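Local coordinates for protein putative glycoside hydrolase (Bacteroides ovatus, PDB 4ONZ) that is a putative glycoside hydrolase, probably folded, as in relatives of its clan, as a beta-propeller of antiparallel blades, at residues F18-G23 / P303-E308; S29-E34 / K45-D50; S82-A87 / N100-P105. One frame throughout, in Å; residues are numbered along the deposited sequence. Where two conformers were deposited one is given.

In the fold
Contact 3 is the buried one: the loop 100-105, running on from strand 96-97, is stitched by backbone bonds to residues 82-87 of strand 82-89, in the antiparallel sheet that also holds 50-59 and 62-70. Contact 2 is partly buried and lies beside it, centres 11 Å apart, where the loop before strand 34-37 meets the one leading from 42-45 into 50-59. Trp46 joins them, its ring packing on Pro101 and Gly85. Contact 1, also partly buried, stands apart, its centre about 25 Å from that of contact 2, and ties the N-terminal chain to a loop near the C-terminal strands. Apolar packing and main-chain bonds mark contact 3, an ordered water and a carboxylate contact 2, and an arginine-aromatic stack contact 1.

Contact 1: residues F18-G23 / P303-E308; sequences FLRPEG and PFFAPE
The guanidinium of Arg20 lies flat on the ring of Phe305, a stacked cation-pi pair with centres 4.2 Å apart and planes inclined by just 12°. The stack is offset: Phe305 CZ sits under the middle of the guanidinium, while Arg20 NH2 hangs over the rim of the ring, 3.5 Å from CZ. The two side chains approach from opposite directions. Arg20 has CG beside its backbone N and runs straight to NE, where the last torsion (chi4 84°) swings the flat group broadside to the chain and so presents its face. Phe305 extends to meet it with CG anti to the backbone N (chi1 -160°). On the opposite face of the guanidinium rests Glu308 CB, 4.0 Å from Arg20 NH2. Ala306 O approaches the guanidinium at its edge, 2.7 Å from NH2. Water 2, in the guanidinium plane, accepts from both Arg20 NH2 and Ala306 N, and Glu312 pairs with NE, so the rotation of the group is fixed from several sides. Farther along, Phe18 O meets the edge of the Phe305 ring, 3.7 Å from CE1. The Phe18 and Phe304 side chains slant past each other, with CD1 of Phe18 3.8 Å from CE2 of Phe304. Beside them water 1 accepts from Phe18 N, 3.0 Å away, and donates to Phe304 O. Phe304 and Phe305 form a classic beta bulge opposite Ala283, on the flank of strand 281-288. Phe18 and Phe305 both pack on Ala348 of strand 344-350, and Phe18 and Arg20 reach strand 333-340, where Tyr338 also meets Phe305 edge-to-face; the N-terminal chain thus lies along the C-terminal strands.

Contact 2: residues S29-E34 / K45-D50; sequences SPQPTE and KWEESD
Thr33 laps over one carboxylate oxygen of Glu47, with CB 3.2 Å and OG1 3.0 Å from OE2. The two loops lie before strand 34-37 and after strand 42-45, and the second leads into strand 50-59 of an antiparallel sheet, probably a propeller blade. The Thr33 hydroxyl has a choice of acceptors, since Gln31 OE1 lies 3.1 Å from OG1. Gln31 and Glu47 run side by side in the same direction, their amide and carboxylate planes turned 71° apart. Glu47 starts with CG wedged between its backbone N and carbonyl carbon (chi1 56°), then extends fully, which brings OE2 to Thr33; its other oxygen is held by Arg97 and Tyr67. Pro30 presses CB against Glu47 O at 3.1 Å, and the same carbonyl accepts Gln31 N at 3.0 Å, the donor standing above the carbonyl plane. Trp46 turns CD1 to within 3.4 Å of Thr33 O and gives its NE1 proton to Asp99 O. At the exposed end, Glu34 and Lys45 lie alongside, touching through their CG atoms, their charged tips beyond salt-bridge distance. Between the loops sits water 3, which takes the Glu47 N proton and donates to two carbonyls, Gln31 O and Thr33 O, each 2.6 Å away.

Contact 3: residues S82-A87 / N100-P105; sequences SRVGYA and NPVLFP
With CG anti to its carbonyl carbon (chi1 -59°) and the chain straight on to NE, Arg83 slides its methylenes alongside the Pro101 ring and across Phe104, Arg83 CG lying 3.6 Å from Phe104 CB. The backbones beneath form a classic beta bulge: Val102 and Leu103 both stand opposite Val84, whose strand 82-89 belongs to an antiparallel sheet. Val84 and Leu103 make the antiparallel hydrogen-bonded pair. Val84 N donates to Leu103 O in the carbonyl plane at 2.8 Å, an almost straight bond of 173°. In return Val84 O accepts Val102 N at 2.7 Å, nearly in line with its C=O bond, and takes a weak second bond from Leu103 N, so one carbonyl serves both bulge residues. The side chains follow this register. Val84 and Leu103 run alongside each other, their CB atoms 3.9 Å apart, with Leu103 going on to Met134 and Tyr136 of strand 132-139. Val102 puts CG2 against Val84 O at 3.4 Å and CG1 against Tyr86 CB at 3.8 Å, while the hydroxyl of Tyr86 finds Glu88. Farther toward Asn100, water 5 accepts from Tyr86 N and donates to Asn100 O, continuing the connection where the backbones diverge. The Arg83 head is held by Asp71 through NH1, and Pro105 CD lies near Arg83 CG. In the plane of that guanidinium sits water 4, accepting from Arg83 NE and donating to Pro105 O at 2.7 Å.

Contact 1: residues F18-G23 / P303-E308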
ATOM      1  N   PHE A  18       5.486 -16.758  -1.148  1.00 24.34           N
ATOM      2  CA  PHE A  18       6.095 -15.787  -2.039  1.00 22.64           C
ATOM      3  C   PHE A  18       7.602 -15.963  -1.939  1.00 23.37           C
ATOM      4  O   PHE A  18       8.176 -15.824  -0.855  1.00 22.25           O
ATOM      5  CB  PHE A  18       5.697 -14.363  -1.665  1.00 22.45           C
ATOM      6  CG  PHE A  18       4.264 -14.047  -1.942  1.00 21.10           C
ATOM      7  CD1 PHE A  18       3.277 -14.330  -1.006  1.00 21.61           C
ATOM      8  CD2 PHE A  18       3.896 -13.468  -3.141  1.00 21.35           C
ATOM      9  CE1 PHE A  18       1.946 -14.030  -1.258  1.00 20.19           C
ATOM     10  CE2 PHE A  18       2.572 -13.168  -3.401  1.00 21.32           C
ATOM     11  CZ  PHE A  18       1.594 -13.457  -2.461  1.00 21.47           C
ATOM     12  N   LEU A  19       8.242 -16.277  -3.059  1.00 24.15           N
ATOM     13  CA  LEU A  19       9.685 -16.513  -3.071  1.00 25.25           C
ATOM     14  C   LEU A  19      10.417 -15.380  -3.789  1.00 24.26           C
ATOM     15  O   LEU A  19       9.963 -14.901  -4.836  1.00 22.80           O
ATOM     16  CB  LEU A  19       9.990 -17.848  -3.759  1.00 26.72           C
ATOM     17  CG  LEU A  19       9.268 -19.071  -3.185  1.00 28.85           C
ATOM     18  CD1 LEU A  19       9.606 -20.315  -4.002  1.00 31.03           C
ATOM     19  CD2 LEU A  19       9.615 -19.279  -1.715  1.00 29.28           C
ATOM     20  N   ARG A  20      11.549 -14.964  -3.220  1.00 21.69           N
ATOM     21  CA  ARG A  20      12.377 -13.918  -3.808  1.00 23.38           C
ATOM     22  C   ARG A  20      13.152 -14.536  -4.980  1.00 23.61           C
ATOM     23  O   ARG A  20      13.878 -15.507  -4.764  1.00 23.90           O
ATOM     24  CB  ARG A  20      13.368 -13.390  -2.766  1.00 24.60           C
ATOM     25  CG  ARG A  20      12.737 -12.794  -1.501  1.00 26.67           C
ATOM     26  CD  ARG A  20      13.743 -12.777  -0.357  1.00 28.01           C
ATOM     27  NE  ARG A  20      13.239 -12.165   0.876  1.00 29.05           N
ATOM     28  CZ  ARG A  20      12.518 -12.794   1.806  1.00 29.86           C
ATOM     29  NH1 ARG A  20      12.147 -14.065   1.654  1.00 30.29           N
ATOM     30  NH2 ARG A  20      12.132 -12.136   2.886  1.00 28.21           N
ATOM     31  N   PRO A  21      12.994 -14.006  -6.217  1.00 23.23           N
ATOM     32  CA  PRO A  21      13.771 -14.591  -7.321  1.00 24.84           C
ATOM     33  C   PRO A  21      15.253 -14.310  -7.097  1.00 27.08           C
ATOM     34  O   PRO A  21      15.627 -13.161  -6.842  1.00 26.22           O
ATOM     35  CB  PRO A  21      13.241 -13.879  -8.573  1.00 25.21           C
ATOM     36  CG  PRO A  21      12.009 -13.152  -8.150  1.00 25.88           C
ATOM     37  CD  PRO A  21      12.140 -12.897  -6.678  1.00 22.86           C
ATOM     38  N   GLU A  22      16.090 -15.341  -7.184  1.00 26.97           N
ATOM     39  CA  GLU A  22      17.516 -15.175  -6.908  0.60 28.89           C
ATOM     40  C   GLU A  22      18.185 -14.093  -7.767  1.00 30.22           C
ATOM     41  O   GLU A  22      17.984 -14.019  -8.977  1.00 32.11           O
ATOM     42  CB  GLU A  22      18.278 -16.500  -7.046  0.60 31.55           C
ATOM     43  CG  GLU A  22      19.672 -16.441  -6.430  0.60 31.63           C
ATOM     44  CD  GLU A  22      20.413 -17.764  -6.462  0.60 33.59           C
ATOM     45  OE1 GLU A  22      20.344 -18.474  -7.482  0.60 32.13           O
ATOM     46  OE2 GLU A  22      21.090 -18.081  -5.465  0.60 36.18           O
ATOM     47  N   GLY A  23      18.962 -13.244  -7.095  1.00 29.78           N
ATOM     48  CA  GLY A  23      19.749 -12.190  -7.717  1.00 30.42           C
ATOM     49  C   GLY A  23      19.087 -11.001  -8.367  1.00 30.43           C
ATOM     50  O   GLY A  23      19.791 -10.165  -8.916  1.00 35.46           O
ATOM     51  N   PRO A 303       4.516 -13.999  11.092  1.00 22.00           N
ATOM     52  CA  PRO A 303       4.461 -13.380   9.777  1.00 20.05           C
ATOM     53  C   PRO A 303       4.741 -14.389   8.661  1.00 20.94           C
ATOM     54  O   PRO A 303       5.439 -15.378   8.881  1.00 20.25           O
ATOM     55  CB  PRO A 303       5.544 -12.289   9.851  1.00 20.98           C
ATOM     56  CG  PRO A 303       6.485 -12.720  10.917  1.00 21.35           C
ATOM     57  CD  PRO A 303       5.725 -13.622  11.850  1.00 21.56           C
ATOM     58  N   PHE A 304       4.142 -14.177   7.494  1.00 20.01           N
ATOM     59  CA  PHE A 304       4.372 -15.067   6.358  1.00 21.45           C
ATOM     60  C   PHE A 304       5.558 -14.561   5.537  1.00 23.54           C
ATOM     61  O   PHE A 304       6.090 -15.277   4.694  1.00 25.68           O
ATOM     62  CB  PHE A 304       3.119 -15.185   5.483  1.00 21.14           C
ATOM     63  CG  PHE A 304       2.869 -13.992   4.596  1.00 18.64           C
ATOM     64  CD1 PHE A 304       2.171 -12.893   5.061  1.00 18.69           C
ATOM     65  CD2 PHE A 304       3.310 -13.989   3.283  1.00 18.58           C
ATOM     66  CE1 PHE A 304       1.934 -11.806   4.236  1.00 18.68           C
ATOM     67  CE2 PHE A 304       3.088 -12.902   2.462  1.00 19.78           C
ATOM     68  CZ  PHE A 304       2.391 -11.814   2.931  1.00 18.30           C
ATOM     69  N   PHE A 305       5.965 -13.319   5.776  1.00 21.38           N
ATOM     70  CA  PHE A 305       7.075 -12.729   5.032  1.00 23.01           C
ATOM     71  C   PHE A 305       7.837 -11.798   5.972  1.00 21.62           C
ATOM     72  O   PHE A 305       7.250 -10.896   6.560  1.00 20.13           O
ATOM     73  CB  PHE A 305       6.539 -11.981   3.805  1.00 21.96           C
ATOM     74  CG  PHE A 305       7.572 -11.746   2.738  1.00 21.30           C
ATOM     75  CD1 PHE A 305       7.863 -12.741   1.806  1.00 22.67           C
ATOM     76  CD2 PHE A 305       8.245 -10.546   2.656  1.00 20.73           C
ATOM     77  CE1 PHE A 305       8.818 -12.541   0.816  1.00 22.22           C
ATOM     78  CE2 PHE A 305       9.204 -10.332   1.669  1.00 21.26           C
ATOM     79  CZ  PHE A 305       9.489 -11.333   0.750  1.00 22.93           C
ATOM     80  N   ALA A 306       9.133 -12.044   6.140  1.00 21.84           N
ATOM     81  CA  ALA A 306       9.949 -11.270   7.077  1.00 21.64           C
ATOM     82  C   ALA A 306      11.334 -10.982   6.499  1.00 21.20           C
ATOM     83  O   ALA A 306      11.717 -11.577   5.501  1.00 22.07           O
ATOM     84  CB  ALA A 306      10.061 -12.027   8.384  1.00 24.17           C
ATOM     85  N   PRO A 307      12.081 -10.040   7.104  1.00 22.55           N
ATOM     86  CA  PRO A 307      13.416  -9.757   6.577  1.00 25.98           C
ATOM     87  C   PRO A 307      14.327 -10.978   6.702  1.00 27.97           C
ATOM     88  O   PRO A 307      14.417 -11.566   7.775  1.00 27.84           O
ATOM     89  CB  PRO A 307      13.919  -8.607   7.456  1.00 25.82           C
ATOM     90  CG  PRO A 307      12.710  -8.052   8.105  1.00 25.31           C
ATOM     91  CD  PRO A 307      11.753  -9.184   8.253  1.00 23.70           C
ATOM     92  N   GLU A 308      14.959 -11.362   5.599  1.00 30.68           N
ATOM     93  CA  GLU A 308      15.852 -12.526   5.570  0.50 34.26           C
ATOM     94  C   GLU A 308      17.085 -12.304   4.701  1.00 33.54           C
ATOM     95  O   GLU A 308      18.157 -12.805   5.017  1.00 41.19           O
ATOM     96  CB  GLU A 308      15.109 -13.767   5.060  0.50 36.80           C
ATOM     97  CG  GLU A 308      14.018 -14.295   5.982  0.50 41.44           C
ATOM     98  CD  GLU A 308      14.555 -14.827   7.302  0.50 43.73           C
ATOM     99  OE1 GLU A 308      15.787 -14.827   7.502  0.50 44.54           O
ATOM    100  OE2 GLU A 308      13.734 -15.249   8.142  0.50 48.87           O
TER
HETATM  101  O   HOH W   1       5.403 -16.492   1.823  1.00 24.87           O
HETATM  102  O   HOH W   2      10.449 -14.202   4.309  1.00 22.94           O

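Contact 2: residues S29-E34 / K45-D50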
ATOM      1  N   SER A  29      15.982   1.230  -7.198  1.00 24.05           N
ATOM      2  CA  SER A  29      16.903   1.874  -6.263  1.00 24.79           C
ATOM      3  C   SER A  29      16.999   3.370  -6.576  1.00 21.90           C
ATOM      4  O   SER A  29      16.674   3.789  -7.687  1.00 20.77           O
ATOM      5  CB  SER A  29      18.289   1.234  -6.374  1.00 27.25           C
ATOM      6  OG  SER A  29      18.250  -0.131  -5.978  1.00 27.05           O
ATOM      7  N   PRO A  30      17.441   4.176  -5.596  1.00 20.76           N
ATOM      8  CA  PRO A  30      17.547   5.617  -5.819  1.00 21.59           C
ATOM      9  C   PRO A  30      18.564   6.009  -6.892  1.00 23.80           C
ATOM     10  O   PRO A  30      19.518   5.263  -7.162  1.00 23.43           O
ATOM     11  CB  PRO A  30      17.929   6.184  -4.431  1.00 23.36           C
ATOM     12  CG  PRO A  30      18.285   5.010  -3.587  1.00 22.17           C
ATOM     13  CD  PRO A  30      17.595   3.820  -4.174  1.00 21.36           C
ATOM     14  N   GLN A  31      18.323   7.171  -7.495  1.00 26.19           N
ATOM     15  CA  GLN A  31      19.140   7.730  -8.566  1.00 28.34           C
ATOM     16  C   GLN A  31      19.130   9.249  -8.433  1.00 28.28           C
ATOM     17  O   GLN A  31      18.184   9.800  -7.881  1.00 25.08           O
ATOM     18  CB  GLN A  31      18.519   7.405  -9.921  1.00 32.24           C
ATOM     19  CG  GLN A  31      18.370   5.936 -10.250  1.00 36.27           C
ATOM     20  CD  GLN A  31      17.688   5.722 -11.586  1.00 37.37           C
ATOM     21  OE1 GLN A  31      16.989   6.601 -12.095  1.00 41.54           O
ATOM     22  NE2 GLN A  31      17.883   4.550 -12.159  1.00 39.28           N
ATOM     23  N   PRO A  32      20.139   9.938  -8.995  1.00 29.86           N
ATOM     24  CA  PRO A  32      20.175  11.403  -8.899  1.00 28.91           C
ATOM     25  C   PRO A  32      19.355  12.127  -9.987  1.00 27.08           C
ATOM     26  O   PRO A  32      19.584  13.307 -10.242  1.00 27.55           O
ATOM     27  CB  PRO A  32      21.675  11.713  -9.030  1.00 29.28           C
ATOM     28  CG  PRO A  32      22.213  10.610  -9.883  1.00 30.76           C
ATOM     29  CD  PRO A  32      21.317   9.408  -9.716  1.00 30.47           C
ATOM     30  N   THR A  33      18.404  11.429 -10.606  1.00 26.22           N
ATOM     31  CA  THR A  33      17.548  11.983 -11.662  1.00 28.20           C
ATOM     32  C   THR A  33      16.834  13.258 -11.218  1.00 27.25           C
ATOM     33  O   THR A  33      16.282  13.307 -10.123  1.00 25.18           O
ATOM     34  CB  THR A  33      16.456  10.966 -12.046  1.00 30.78           C
ATOM     35  OG1 THR A  33      17.030   9.659 -12.132  1.00 31.66           O
ATOM     36  CG2 THR A  33      15.792  11.343 -13.375  1.00 32.04           C
ATOM     37  N   GLU A  34      16.817  14.269 -12.082  1.00 28.41           N
ATOM     38  CA  GLU A  34      16.188  15.559 -11.776  1.00 28.98           C
ATOM     39  C   GLU A  34      14.867  15.793 -12.490  1.00 28.03           C
ATOM     40  O   GLU A  34      14.568  15.148 -13.495  1.00 26.85           O
ATOM     41  CB  GLU A  34      17.131  16.700 -12.171  1.00 32.01           C
ATOM     42  CG  GLU A  34      18.391  16.776 -11.335  1.00 34.10           C
ATOM     43  CD  GLU A  34      19.410  17.755 -11.877  1.00 38.68           C
ATOM     44  OE1 GLU A  34      19.201  18.328 -12.973  1.00 41.61           O
ATOM     45  OE2 GLU A  34      20.437  17.945 -11.193  1.00 48.33           O
ATOM     46  N   LYS A  45      16.368  16.655  -7.199  1.00 23.84           N
ATOM     47  CA  LYS A  45      16.752  15.243  -7.320  1.00 25.04           C
ATOM     48  C   LYS A  45      15.708  14.493  -6.498  1.00 23.03           C
ATOM     49  O   LYS A  45      15.920  14.153  -5.340  1.00 20.42           O
ATOM     50  CB  LYS A  45      18.169  14.992  -6.801  1.00 27.71           C
ATOM     51  CG  LYS A  45      19.270  15.722  -7.562  1.00 31.55           C
ATOM     52  CD  LYS A  45      20.631  15.237  -7.073  1.00 34.84           C
ATOM     53  CE  LYS A  45      21.803  15.905  -7.763  1.00 42.04           C
ATOM     54  NZ  LYS A  45      22.044  17.289  -7.285  1.00 49.40           N
ATOM     55  N   TRP A  46      14.578  14.242  -7.146  1.00 22.10           N
ATOM     56  CA  TRP A  46      13.382  13.720  -6.493  1.00 20.78           C
ATOM     57  C   TRP A  46      13.405  12.266  -5.997  1.00 20.56           C
ATOM     58  O   TRP A  46      12.517  11.869  -5.248  1.00 20.91           O
ATOM     59  CB  TRP A  46      12.186  13.941  -7.413  1.00 19.66           C
ATOM     60  CG  TRP A  46      12.261  13.170  -8.693  1.00 21.06           C
ATOM     61  CD1 TRP A  46      12.918  13.525  -9.842  1.00 22.07           C
ATOM     62  CD2 TRP A  46      11.674  11.894  -8.943  1.00 20.56           C
ATOM     63  NE1 TRP A  46      12.756  12.552 -10.801  1.00 23.87           N
ATOM     64  CE2 TRP A  46      11.996  11.537 -10.272  1.00 21.83           C
ATOM     65  CE3 TRP A  46      10.885  11.026  -8.177  1.00 19.99           C
ATOM     66  CZ2 TRP A  46      11.562  10.338 -10.851  1.00 22.81           C
ATOM     67  CZ3 TRP A  46      10.453   9.834  -8.752  1.00 19.63           C
ATOM     68  CH2 TRP A  46      10.790   9.500 -10.070  1.00 21.48           C
ATOM     69  N   GLU A  47      14.396  11.481  -6.410  1.00 21.58           N
ATOM     70  CA  GLU A  47      14.496  10.071  -5.996  1.00 20.99           C
ATOM     71  C   GLU A  47      15.920   9.704  -5.584  1.00 22.20           C
ATOM     72  O   GLU A  47      16.338   8.559  -5.711  1.00 21.57           O
ATOM     73  CB  GLU A  47      14.016   9.163  -7.123  1.00 19.97           C
ATOM     74  CG  GLU A  47      14.734   9.366  -8.453  1.00 23.27           C
ATOM     75  CD  GLU A  47      14.200   8.465  -9.545  1.00 24.42           C
ATOM     76  OE1 GLU A  47      13.398   7.553  -9.233  1.00 21.12           O
ATOM     77  OE2 GLU A  47      14.586   8.665 -10.723  1.00 27.63           O
ATOM     78  N   GLU A  48      16.641  10.685  -5.049  1.00 24.41           N
ATOM     79  CA  GLU A  48      18.043  10.515  -4.693  1.00 27.31           C
ATOM     80  C   GLU A  48      18.289   9.724  -3.412  1.00 25.99           C
ATOM     81  O   GLU A  48      19.300   9.032  -3.314  1.00 28.67           O
ATOM     82  CB  GLU A  48      18.711  11.906  -4.636  1.00 31.47           C
ATOM     83  CG  GLU A  48      20.239  11.918  -4.590  1.00 34.87           C
ATOM     84  CD  GLU A  48      20.810  11.826  -3.185  1.00 43.40           C
ATOM     85  OE1 GLU A  48      20.036  11.711  -2.212  1.00 48.05           O
ATOM     86  OE2 GLU A  48      22.049  11.887  -3.045  1.00 48.93           O
ATOM     87  N   SER A  49      17.372   9.803  -2.452  1.00 25.14           N
ATOM     88  CA  SER A  49      17.551   9.163  -1.134  1.00 27.60           C
ATOM     89  C   SER A  49      16.970   7.772  -1.007  1.00 25.89           C
ATOM     90  O   SER A  49      17.623   6.876  -0.483  1.00 26.65           O
ATOM     91  CB  SER A  49      16.896  10.011  -0.037  1.00 28.73           C
ATOM     92  OG  SER A  49      17.436  11.311   0.007  1.00 40.94           O
ATOM     93  N   ASP A  50      15.728   7.600  -1.459  1.00 23.78           N
ATOM     94  CA  ASP A  50      15.078   6.296  -1.378  0.50 22.23           C
ATOM     95  C   ASP A  50      13.968   6.135  -2.405  1.00 21.33           C
ATOM     96  O   ASP A  50      13.395   7.107  -2.892  1.00 19.04           O
ATOM     97  CB  ASP A  50      14.570   6.034   0.039  0.50 23.09           C
ATOM     98  CG  ASP A  50      13.662   7.120   0.548  0.50 24.58           C
ATOM     99  OD1 ASP A  50      12.797   7.587  -0.221  0.50 24.55           O
ATOM    100  OD2 ASP A  50      13.803   7.491   1.729  0.50 25.76           O
TER
HETATM  101  O   HOH W   3      16.765  11.976  -7.923  1.00 22.12           O

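Contact 3: residues S82-A87 / N100-P105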
ATOM      1  N   SER A  82       8.126  13.786  -0.448  1.00 18.68           N
ATOM      2  CA  SER A  82       7.813  12.511  -1.107  1.00 18.37           C
ATOM      3  C   SER A  82       7.065  12.751  -2.411  1.00 17.31           C
ATOM      4  O   SER A  82       6.158  13.596  -2.486  1.00 17.34           O
ATOM      5  CB  SER A  82       6.956  11.600  -0.218  1.00 19.42           C
ATOM      6  OG  SER A  82       7.722  10.990   0.788  1.00 20.50           O
ATOM      7  N   ARG A  83       7.463  12.015  -3.441  1.00 17.54           N
ATOM      8  CA  ARG A  83       6.782  12.046  -4.730  1.00 17.41           C
ATOM      9  C   ARG A  83       6.651  10.602  -5.232  1.00 16.79           C
ATOM     10  O   ARG A  83       7.385   9.716  -4.796  1.00 20.14           O
ATOM     11  CB  ARG A  83       7.531  12.936  -5.723  1.00 16.46           C
ATOM     12  CG  ARG A  83       7.678  14.370  -5.256  1.00 17.58           C
ATOM     13  CD  ARG A  83       8.529  15.193  -6.212  1.00 17.11           C
ATOM     14  NE  ARG A  83       8.732  16.565  -5.748  1.00 17.53           N
ATOM     15  CZ  ARG A  83       9.669  16.969  -4.891  1.00 17.20           C
ATOM     16  NH1 ARG A  83      10.503  16.104  -4.328  1.00 17.88           N
ATOM     17  NH2 ARG A  83       9.780  18.260  -4.592  1.00 17.53           N
ATOM     18  N   VAL A  84       5.712  10.359  -6.136  1.00 16.79           N
ATOM     19  CA  VAL A  84       5.488   9.014  -6.667  1.00 16.03           C
ATOM     20  C   VAL A  84       6.079   8.849  -8.073  1.00 16.42           C
ATOM     21  O   VAL A  84       5.797   9.634  -8.976  1.00 15.97           O
ATOM     22  CB  VAL A  84       3.989   8.679  -6.706  1.00 17.42           C
ATOM     23  CG1 VAL A  84       3.766   7.283  -7.267  1.00 19.04           C
ATOM     24  CG2 VAL A  84       3.398   8.786  -5.300  1.00 18.02           C
ATOM     25  N   GLY A  85       6.901   7.817  -8.226  1.00 17.08           N
ATOM     26  CA  GLY A  85       7.543   7.491  -9.497  1.00 17.11           C
ATOM     27  C   GLY A  85       6.803   6.374 -10.199  1.00 17.21           C
ATOM     28  O   GLY A  85       6.053   5.627  -9.577  1.00 18.31           O
ATOM     29  N   TYR A  86       7.067   6.243 -11.491  1.00 18.64           N
ATOM     30  CA  TYR A  86       6.457   5.240 -12.350  1.00 19.87           C
ATOM     31  C   TYR A  86       7.541   4.324 -12.918  1.00 21.05           C
ATOM     32  O   TYR A  86       8.574   4.797 -13.389  1.00 22.37           O
ATOM     33  CB  TYR A  86       5.749   5.952 -13.505  1.00 21.37           C
ATOM     34  CG  TYR A  86       5.200   5.064 -14.614  1.00 22.34           C
ATOM     35  CD1 TYR A  86       6.037   4.546 -15.610  1.00 23.88           C
ATOM     36  CD2 TYR A  86       3.840   4.797 -14.706  1.00 23.35           C
ATOM     37  CE1 TYR A  86       5.537   3.749 -16.628  1.00 25.23           C
ATOM     38  CE2 TYR A  86       3.324   4.013 -15.733  1.00 24.30           C
ATOM     39  CZ  TYR A  86       4.175   3.485 -16.687  1.00 26.40           C
ATOM     40  OH  TYR A  86       3.667   2.699 -17.702  1.00 25.64           O
ATOM     41  N   ALA A  87       7.303   3.017 -12.833  1.00 20.43           N
ATOM     42  CA  ALA A  87       8.171   2.009 -13.430  1.00 22.13           C
ATOM     43  C   ALA A  87       7.263   1.014 -14.151  1.00 23.85           C
ATOM     44  O   ALA A  87       6.213   0.632 -13.630  1.00 23.41           O
ATOM     45  CB  ALA A  87       9.010   1.307 -12.385  1.00 21.78           C
ATOM     46  N   ASN A 100      10.585  11.819 -14.796  1.00 29.09           N
ATOM     47  CA  ASN A 100       9.776  12.706 -13.967  1.00 28.96           C
ATOM     48  C   ASN A 100       8.813  11.917 -13.097  1.00 26.40           C
ATOM     49  O   ASN A 100       8.277  10.904 -13.538  1.00 24.97           O
ATOM     50  CB  ASN A 100       8.965  13.672 -14.827  1.00 32.95           C
ATOM     51  CG  ASN A 100       9.832  14.668 -15.582  1.00 41.16           C
ATOM     52  OD1 ASN A 100      11.061  14.566 -15.608  1.00 49.92           O
ATOM     53  ND2 ASN A 100       9.183  15.633 -16.216  1.00 46.68           N
ATOM     54  N   PRO A 101       8.552  12.401 -11.867  1.00 23.91           N
ATOM     55  CA  PRO A 101       7.594  11.706 -11.013  1.00 22.70           C
ATOM     56  C   PRO A 101       6.200  11.922 -11.563  1.00 21.38           C
ATOM     57  O   PRO A 101       5.989  12.864 -12.336  1.00 22.33           O
ATOM     58  CB  PRO A 101       7.760  12.403  -9.665  1.00 21.85           C
ATOM     59  CG  PRO A 101       8.148  13.794 -10.030  1.00 22.52           C
ATOM     60  CD  PRO A 101       9.051  13.632 -11.230  1.00 22.85           C
ATOM     61  N   VAL A 102       5.255  11.078 -11.168  1.00 20.66           N
ATOM     62  CA  VAL A 102       3.887  11.181 -11.690  1.00 19.08           C
ATOM     63  C   VAL A 102       2.852  11.714 -10.703  1.00 18.49           C
ATOM     64  O   VAL A 102       1.714  11.969 -11.099  1.00 18.16           O
ATOM     65  CB  VAL A 102       3.406   9.840 -12.300  1.00 19.94           C
ATOM     66  CG1 VAL A 102       4.287   9.466 -13.484  1.00 21.18           C
ATOM     67  CG2 VAL A 102       3.394   8.730 -11.256  1.00 20.17           C
ATOM     68  N   LEU A 103       3.217  11.849  -9.426  1.00 17.87           N
ATOM     69  CA  LEU A 103       2.334  12.458  -8.420  1.00 16.28           C
ATOM     70  C   LEU A 103       3.253  13.197  -7.464  1.00 15.96           C
ATOM     71  O   LEU A 103       4.170  12.606  -6.889  1.00 15.82           O
ATOM     72  CB  LEU A 103       1.473  11.440  -7.660  1.00 17.30           C
ATOM     73  CG  LEU A 103       0.456  12.055  -6.683  1.00 18.67           C
ATOM     74  CD1 LEU A 103      -0.581  12.887  -7.407  1.00 20.60           C
ATOM     75  CD2 LEU A 103      -0.254  10.994  -5.864  1.00 21.35           C
ATOM     76  N   PHE A 104       3.004  14.487  -7.313  1.00 16.97           N
ATOM     77  CA  PHE A 104       3.863  15.350  -6.525  1.00 17.75           C
ATOM     78  C   PHE A 104       3.143  16.623  -6.124  1.00 18.62           C
ATOM     79  O   PHE A 104       2.116  16.960  -6.714  1.00 19.58           O
ATOM     80  CB  PHE A 104       5.098  15.687  -7.369  1.00 18.74           C
ATOM     81  CG  PHE A 104       4.774  16.113  -8.786  1.00 20.15           C
ATOM     82  CD1 PHE A 104       4.526  17.451  -9.095  1.00 21.03           C
ATOM     83  CD2 PHE A 104       4.734  15.179  -9.815  1.00 20.84           C
ATOM     84  CE1 PHE A 104       4.226  17.845 -10.394  1.00 23.78           C
ATOM     85  CE2 PHE A 104       4.440  15.568 -11.123  1.00 23.69           C
ATOM     86  CZ  PHE A 104       4.186  16.902 -11.412  1.00 24.14           C
ATOM     87  N   PRO A 105       3.669  17.335  -5.110  1.00 19.57           N
ATOM     88  CA  PRO A 105       3.036  18.609  -4.794  1.00 20.61           C
ATOM     89  C   PRO A 105       3.194  19.541  -5.997  1.00 21.14           C
ATOM     90  O   PRO A 105       4.268  19.595  -6.589  1.00 20.81           O
ATOM     91  CB  PRO A 105       3.789  19.122  -3.560  1.00 20.18           C
ATOM     92  CG  PRO A 105       4.874  18.160  -3.277  1.00 19.71           C
ATOM     93  CD  PRO A 105       4.719  16.952  -4.151  1.00 19.37           C
TER
HETATM   94  O   HOH W   4       6.814  18.628  -6.469  1.00 19.17           O
HETATM   95  O   HOH W   5       8.727   8.301 -12.684  1.00 28.56           O